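Long-range contact in binary enterotoxin of Clostridium perfringens component a (Clostridium perfringens, PDB 5WTZ), which probably transfers ADP-ribose from NAD+ to actin as the enzymatic component of a two-part clostridial enterotoxin: residues L360-V373 with Y383-I395. Residues are numbered along the deposited sequence; the frame is centred on the assembly and turned at random.
Sequences LRLHLPNGSNAAYV and YEVLIDHGYSYKI. With NAD (nicotinamide-adenine-dinucleotide), chain B.
The ring of Tyr-372 has the carbonyl oxygen of Glu-384 over one face, 3.9 Å above the plane and displaced toward the rim, while its OH runs beside Tyr-383 and comes within 3.2 Å of CD2; these two side chains lie alongside each other and point the same way. Tyr-391 reaches Asn-369 with its hydroxyl: the OH accepts a nearly straight hydrogen bond from Asn-369 N (2.7 Å, 166°). The side-chain amide of Asn-369 is turned 52° from the plane of that ring. Leu-360 CD2 lies 3.6 Å from Tyr-393 CE1, and the side chain of Leu-362 crosses Tyr-393 at about a right angle.

How a short antiparallel ladder is tied to a larger sheet is well illustrated here. Ala-371 and Leu-386 form the hydrogen-bonded pair, flanked by the non-hydrogen-bonded pairs Ala-370 with Ile-387 and Tyr-372 with Val-385. Ala-370, Val-385 and Ile-387 line one face, which Leu-362 and Leu-364 approach from strand 358-364. With CG1 anti to the carbonyl carbon (chi1 -60°), Ile-387 extends CD1 tip to tip against Leu-362 CD2, a tight 3.5 Å contact. Where the ladder ends at Asn-369 and Asp-388, a water links Asn-369 ND2 to Asp-388 OD2; Lys-290 is the main polar partner of the Asn-369 side chain, and Asp-388 also bonds Ser-283 and pairs with Lys-287.

On the opposite face, the extended side chain of Glu-384 packs its CG against Val-373 CG2 and accepts a very short bond at OE1 from the NAD ribose hydroxyl O2D (2.5 Å). Ser-342 holds its OE2, helping to fix the carboxylate. The hairpin thus contributes Glu-384 to the NAD site of the toxin's ADP-ribosyltransferase domain: strand 341-344 flanks strand 384-387 in the three-stranded sheet, and helices 240-263 and 272-286 pack against Leu-386.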
loop_
_atom_site.group_PDB
_atom_site.type_symbol
_atom_site.label_atom_id
_atom_site.label_comp_id
_atom_site.label_asym_id
_atom_site.label_seq_id
_atom_site.Cartn_x
_atom_site.Cartn_y
_atom_site.Cartn_z
ATOM N N LEU A 360 -1.953 9.145 -3.934
ATOM C CA LEU A 360 -1.449 8.056 -4.765
ATOM C C LEU A 360 -0.488 7.204 -3.954
ATOM O O LEU A 360 0.418 7.724 -3.306
ATOM C CB LEU A 360 -0.751 8.599 -6.013
ATOM C CG LEU A 360 -0.436 7.530 -7.066
ATOM C CD1 LEU A 360 -1.725 6.938 -7.618
ATOM C CD2 LEU A 360 0.437 8.148 -8.181
ATOM N N ARG A 361 -0.720 5.896 -3.937
ATOM C CA ARG A 361 0.289 4.971 -3.426
ATOM C C ARG A 361 0.661 4.052 -4.572
ATOM O O ARG A 361 -0.024 3.057 -4.841
ATOM C CB ARG A 361 -0.212 4.192 -2.202
ATOM C CG ARG A 361 0.838 3.226 -1.621
ATOM C CD ARG A 361 0.566 2.852 -0.155
ATOM N NE ARG A 361 -0.692 2.110 -0.009
ATOM C CZ ARG A 361 -1.233 1.752 1.156
ATOM N NH1 ARG A 361 -0.651 2.076 2.301
ATOM N NH2 ARG A 361 -2.384 1.091 1.179
ATOM N N LEU A 362 1.741 4.425 -5.256
ATOM C CA LEU A 362 2.095 3.867 -6.558
ATOM C C LEU A 362 3.149 2.775 -6.471
ATOM O O LEU A 362 4.240 2.991 -5.925
ATOM C CB LEU A 362 2.595 4.981 -7.478
ATOM C CG LEU A 362 2.991 4.570 -8.903
ATOM C CD1 LEU A 362 1.764 4.075 -9.750
ATOM C CD2 LEU A 362 3.752 5.722 -9.572
ATOM N N HIS A 363 2.824 1.618 -7.025
ATOM C CA HIS A 363 3.786 0.535 -7.222
ATOM C C HIS A 363 4.565 0.839 -8.493
ATOM O O HIS A 363 4.018 0.717 -9.592
ATOM C CB HIS A 363 3.083 -0.821 -7.330
ATOM C CG HIS A 363 4.022 -1.980 -7.510
ATOM N ND1 HIS A 363 3.598 -3.217 -7.936
ATOM C CD2 HIS A 363 5.358 -2.086 -7.322
ATOM C CE1 HIS A 363 4.633 -4.038 -8.010
ATOM N NE2 HIS A 363 5.714 -3.373 -7.649
ATOM N N LEU A 364 5.823 1.255 -8.326
ATOM C CA LEU A 364 6.695 1.685 -9.412
ATOM C C LEU A 364 7.656 0.561 -9.775
ATOM O O LEU A 364 8.604 0.289 -9.032
ATOM C CB LEU A 364 7.472 2.949 -8.993
ATOM C CG LEU A 364 8.383 3.633 -10.015
ATOM C CD1 LEU A 364 7.563 4.020 -11.237
ATOM C CD2 LEU A 364 9.044 4.870 -9.416
ATOM N N PRO A 365 7.425 -0.103 -10.920
ATOM C CA PRO A 365 8.204 -1.314 -11.208
ATOM C C PRO A 365 9.666 -1.064 -11.579
ATOM O O PRO A 365 10.024 -0.023 -12.147
ATOM C CB PRO A 365 7.465 -1.937 -12.399
ATOM C CG PRO A 365 6.129 -1.291 -12.425
ATOM C CD PRO A 365 6.331 0.090 -11.884
ATOM N N ASN A 366 10.494 -2.037 -11.224
ATOM C CA ASN A 366 11.800 -2.252 -11.844
ATOM C C ASN A 366 11.716 -1.959 -13.339
ATOM O O ASN A 366 10.842 -2.488 -14.007
ATOM C CB ASN A 366 12.239 -3.702 -11.606
ATOM C CG ASN A 366 13.643 -3.990 -12.065
ATOM O OD1 ASN A 366 14.139 -3.406 -13.029
ATOM N ND2 ASN A 366 14.289 -4.944 -11.393
ATOM N N GLY A 367 12.596 -1.104 -13.851
ATOM C CA GLY A 367 12.636 -0.842 -15.283
ATOM C C GLY A 367 11.906 0.405 -15.752
ATOM O O GLY A 367 12.030 0.799 -16.920
ATOM N N SER A 368 11.150 1.030 -14.854
ATOM C CA SER A 368 10.452 2.287 -15.155
ATOM C C SER A 368 11.411 3.440 -15.490
ATOM O O SER A 368 12.461 3.604 -14.863
ATOM C CB SER A 368 9.554 2.685 -13.976
ATOM O OG SER A 368 8.600 1.667 -13.724
ATOM N N ASN A 369 11.042 4.263 -16.460
ATOM C CA ASN A 369 11.847 5.444 -16.761
ATOM C C ASN A 369 11.504 6.561 -15.779
ATOM O O ASN A 369 10.565 7.338 -15.995
ATOM C CB ASN A 369 11.644 5.897 -18.218
ATOM C CG ASN A 369 12.148 4.870 -19.213
ATOM O OD1 ASN A 369 13.121 4.171 -18.939
ATOM N ND2 ASN A 369 11.489 4.767 -20.370
ATOM N N ALA A 370 12.273 6.613 -14.691
ATOM C CA ALA A 370 12.053 7.523 -13.571
ATOM C C ALA A 370 13.374 7.717 -12.858
ATOM O O ALA A 370 14.263 6.853 -12.965
ATOM C CB ALA A 370 10.980 6.962 -12.582
ATOM N N ALA A 371 13.534 8.835 -12.153
ATOM C CA ALA A 371 14.774 9.085 -11.414
ATOM C C ALA A 371 14.507 9.695 -10.043
ATOM O O ALA A 371 13.534 10.439 -9.863
ATOM C CB ALA A 371 15.714 9.990 -12.220
ATOM N N TYR A 372 15.363 9.363 -9.075
ATOM C CA TYR A 372 15.362 10.030 -7.777
ATOM C C TYR A 372 16.087 11.349 -7.963
ATOM O O TYR A 372 17.317 11.422 -7.859
ATOM C CB TYR A 372 16.052 9.180 -6.711
ATOM C CG TYR A 372 15.941 9.711 -5.295
ATOM C CD1 TYR A 372 16.815 10.682 -4.810
ATOM C CD2 TYR A 372 14.986 9.202 -4.435
ATOM C CE1 TYR A 372 16.718 11.151 -3.495
ATOM C CE2 TYR A 372 14.887 9.658 -3.128
ATOM C CZ TYR A 372 15.747 10.623 -2.667
ATOM O OH TYR A 372 15.612 11.047 -1.362
ATOM N N VAL A 373 15.329 12.405 -8.237
ATOM C CA VAL A 373 15.931 13.650 -8.694
ATOM C C VAL A 373 16.505 14.463 -7.531
ATOM O O VAL A 373 17.339 15.336 -7.743
ATOM C CB VAL A 373 14.907 14.507 -9.489
ATOM C CG1 VAL A 373 14.534 13.827 -10.814
ATOM C CG2 VAL A 373 13.672 14.809 -8.644
ATOM N N TYR A 383 12.510 14.314 -1.489
ATOM C CA TYR A 383 12.668 12.869 -1.657
ATOM C C TYR A 383 11.881 12.427 -2.882
ATOM O O TYR A 383 11.122 11.446 -2.840
ATOM C CB TYR A 383 12.193 12.128 -0.399
ATOM C CG TYR A 383 12.859 12.631 0.859
ATOM C CD1 TYR A 383 12.306 13.675 1.589
ATOM C CD2 TYR A 383 14.063 12.095 1.295
ATOM C CE1 TYR A 383 12.925 14.162 2.731
ATOM C CE2 TYR A 383 14.686 12.571 2.441
ATOM C CZ TYR A 383 14.109 13.603 3.151
ATOM O OH TYR A 383 14.714 14.083 4.289
ATOM N N GLU A 384 12.081 13.159 -3.980
ATOM C CA GLU A 384 11.247 13.026 -5.158
ATOM C C GLU A 384 11.761 11.998 -6.161
ATOM O O GLU A 384 12.962 11.960 -6.504
ATOM C CB GLU A 384 11.099 14.379 -5.868
ATOM C CG GLU A 384 10.295 14.287 -7.158
ATOM C CD GLU A 384 9.809 15.650 -7.671
ATOM O OE1 GLU A 384 10.118 16.687 -7.053
ATOM O OE2 GLU A 384 9.092 15.661 -8.693
ATOM N N VAL A 385 10.840 11.168 -6.631
ATOM C CA VAL A 385 11.057 10.386 -7.834
ATOM C C VAL A 385 10.183 10.977 -8.924
ATOM O O VAL A 385 8.961 11.045 -8.786
ATOM C CB VAL A 385 10.758 8.892 -7.624
ATOM C CG1 VAL A 385 10.625 8.164 -8.970
ATOM C CG2 VAL A 385 11.855 8.249 -6.760
ATOM N N LEU A 386 10.829 11.442 -9.991
ATOM C CA LEU A 386 10.134 12.036 -11.127
ATOM C C LEU A 386 9.980 10.999 -12.232
ATOM O O LEU A 386 10.959 10.414 -12.688
ATOM C CB LEU A 386 10.892 13.264 -11.632
ATOM C CG LEU A 386 10.285 14.078 -12.782
ATOM C CD1 LEU A 386 8.932 14.627 -12.348
ATOM C CD2 LEU A 386 11.218 15.216 -13.196
ATOM N N ILE A 387 8.747 10.780 -12.676
ATOM C CA ILE A 387 8.443 9.726 -13.640
ATOM C C ILE A 387 8.225 10.340 -15.022
ATOM O O ILE A 387 7.622 11.419 -15.120
ATOM C CB ILE A 387 7.182 8.918 -13.172
ATOM C CG1 ILE A 387 7.459 8.286 -11.802
ATOM C CG2 ILE A 387 6.763 7.867 -14.190
ATOM C CD1 ILE A 387 6.239 7.634 -11.122
ATOM N N ASP A 388 8.724 9.669 -16.068
ATOM C CA ASP A 388 8.600 10.127 -17.449
ATOM C C ASP A 388 7.133 10.282 -17.860
ATOM O O ASP A 388 6.241 9.620 -17.323
ATOM C CB ASP A 388 9.340 9.159 -18.398
ATOM C CG ASP A 388 9.740 9.807 -19.730
ATOM O OD1 ASP A 388 9.647 11.055 -19.883
ATOM O OD2 ASP A 388 10.159 9.062 -20.652
ATOM N N HIS A 389 6.881 11.181 -18.803
ATOM C CA HIS A 389 5.518 11.352 -19.295
ATOM C C HIS A 389 5.066 10.128 -20.100
ATOM O O HIS A 389 5.892 9.382 -20.632
ATOM C CB HIS A 389 5.418 12.619 -20.143
ATOM C CG HIS A 389 6.205 12.562 -21.414
ATOM N ND1 HIS A 389 5.614 12.426 -22.649
ATOM C CD2 HIS A 389 7.539 12.633 -21.638
ATOM C CE1 HIS A 389 6.550 12.418 -23.585
ATOM N NE2 HIS A 389 7.724 12.542 -22.998
ATOM N N GLY A 390 3.755 9.909 -20.171
ATOM C CA GLY A 390 3.214 8.942 -21.106
ATOM C C GLY A 390 3.031 7.530 -20.584
ATOM O O GLY A 390 2.833 6.611 -21.370
ATOM N N TYR A 391 3.111 7.346 -19.272
ATOM C CA TYR A 391 2.766 6.051 -18.668
ATOM C C TYR A 391 1.289 6.063 -18.332
ATOM O O TYR A 391 0.579 6.990 -18.711
ATOM C CB TYR A 391 3.591 5.786 -17.407
ATOM C CG TYR A 391 5.024 5.304 -17.637
ATOM C CD1 TYR A 391 5.289 4.013 -18.113
ATOM C CD2 TYR A 391 6.103 6.124 -17.322
ATOM C CE1 TYR A 391 6.608 3.566 -18.302
ATOM C CE2 TYR A 391 7.422 5.696 -17.514
ATOM C CZ TYR A 391 7.665 4.414 -17.989
ATOM O OH TYR A 391 8.973 4.004 -18.159
ATOM N N SER A 392 0.834 5.038 -17.613
ATOM C CA SER A 392 -0.555 4.945 -17.159
ATOM C C SER A 392 -0.628 4.433 -15.731
ATOM O O SER A 392 0.291 3.762 -15.260
ATOM C CB SER A 392 -1.373 4.020 -18.061
ATOM O OG SER A 392 -1.346 4.448 -19.410
ATOM N N TYR A 393 -1.723 4.753 -15.050
ATOM C CA TYR A 393 -2.040 4.172 -13.752
ATOM C C TYR A 393 -3.047 3.053 -13.931
ATOM O O TYR A 393 -4.080 3.257 -14.570
ATOM C CB TYR A 393 -2.667 5.189 -12.806
ATOM C CG TYR A 393 -1.858 6.393 -12.415
ATOM C CD1 TYR A 393 -0.515 6.296 -12.055
ATOM C CD2 TYR A 393 -2.465 7.637 -12.367
ATOM C CE1 TYR A 393 0.195 7.427 -11.663
ATOM C CE2 TYR A 393 -1.773 8.758 -11.983
ATOM C CZ TYR A 393 -0.450 8.653 -11.630
ATOM O OH TYR A 393 0.197 9.785 -11.232
ATOM N N LYS A 394 -2.758 1.876 -13.382
ATOM C CA LYS A 394 -3.774 0.847 -13.244
ATOM C C LYS A 394 -4.281 0.947 -11.803
ATOM O O LYS A 394 -3.510 0.756 -10.853
ATOM C CB LYS A 394 -3.205 -0.541 -13.572
ATOM C CG LYS A 394 -4.145 -1.710 -13.274
ATOM C CD LYS A 394 -3.534 -3.048 -13.704
ATOM C CE LYS A 394 -2.342 -3.453 -12.818
ATOM N NZ LYS A 394 -2.767 -4.041 -11.505
ATOM N N ILE A 395 -5.559 1.283 -11.630
ATOM C CA ILE A 395 -6.091 1.534 -10.288
ATOM C C ILE A 395 -6.438 0.204 -9.608
ATOM O O ILE A 395 -7.267 -0.553 -10.097
ATOM C CB ILE A 395 -7.337 2.463 -10.330
ATOM C CG1 ILE A 395 -7.041 3.760 -11.127
ATOM C CG2 ILE A 395 -7.827 2.785 -8.900
ATOM C CD1 ILE A 395 -5.985 4.678 -10.539
HETATM P PA NAD B . 1.728 19.112 -11.099
HETATM O O1A NAD B . 2.200 19.860 -12.324
HETATM O O2A NAD B . 1.740 17.613 -11.078
HETATM O O5B NAD B . 0.225 19.564 -10.729
HETATM C C5B NAD B . -0.247 20.908 -10.869
HETATM C C4B NAD B . -1.752 20.893 -11.057
HETATM O O4B NAD B . -2.036 20.203 -12.282
HETATM C C3B NAD B . -2.462 20.145 -9.932
HETATM O O3B NAD B . -3.699 20.819 -9.647
HETATM C C2B NAD B . -2.724 18.772 -10.537
HETATM O O2B NAD B . -3.888 18.142 -9.993
HETATM C C1B NAD B . -2.873 19.071 -12.024
HETATM N N9A NAD B . -2.398 17.910 -12.805
HETATM C C8A NAD B . -1.177 17.348 -12.753
HETATM N N7A NAD B . -1.103 16.285 -13.602
HETATM C C5A NAD B . -2.303 16.162 -14.182
HETATM C C6A NAD B . -2.917 15.257 -15.175
HETATM N N6A NAD B . -2.199 14.246 -15.712
HETATM N N1A NAD B . -4.215 15.463 -15.504
HETATM C C2A NAD B . -4.932 16.471 -14.979
HETATM N N3A NAD B . -4.430 17.341 -14.081
HETATM C C4A NAD B . -3.152 17.224 -13.650
HETATM O O3 NAD B . 2.625 19.637 -9.877
HETATM P PN NAD B . 2.381 19.482 -8.296
HETATM O O1N NAD B . 2.489 18.012 -7.951
HETATM O O2N NAD B . 1.159 20.286 -7.922
HETATM O O5D NAD B . 3.675 20.278 -7.768
HETATM C C5D NAD B . 4.995 19.936 -8.193
HETATM C C4D NAD B . 5.997 20.598 -7.266
HETATM O O4D NAD B . 6.007 19.914 -6.012
HETATM C C3D NAD B . 7.402 20.439 -7.815
HETATM O O3D NAD B . 8.212 21.481 -7.241
HETATM C C2D NAD B . 7.835 19.096 -7.270
HETATM O O2D NAD B . 9.257 19.015 -7.132
HETATM C C1D NAD B . 7.099 19.006 -5.930
HETATM N N1N NAD B . 6.587 17.656 -5.620
HETATM C C2N NAD B . 5.263 17.427 -5.500
HETATM C C3N NAD B . 4.789 16.144 -5.203
HETATM C C7N NAD B . 3.320 15.857 -5.055
HETATM O O7N NAD B . 2.460 16.539 -5.627
HETATM N N7N NAD B . 3.006 14.855 -4.250
HETATM C C4N NAD B . 5.674 15.089 -5.011
HETATM C C5N NAD B . 7.029 15.350 -5.143
HETATM C C6N NAD B . 7.454 16.646 -5.447
HETATM O O HOH W 1 9.447 6.715 -20.860
#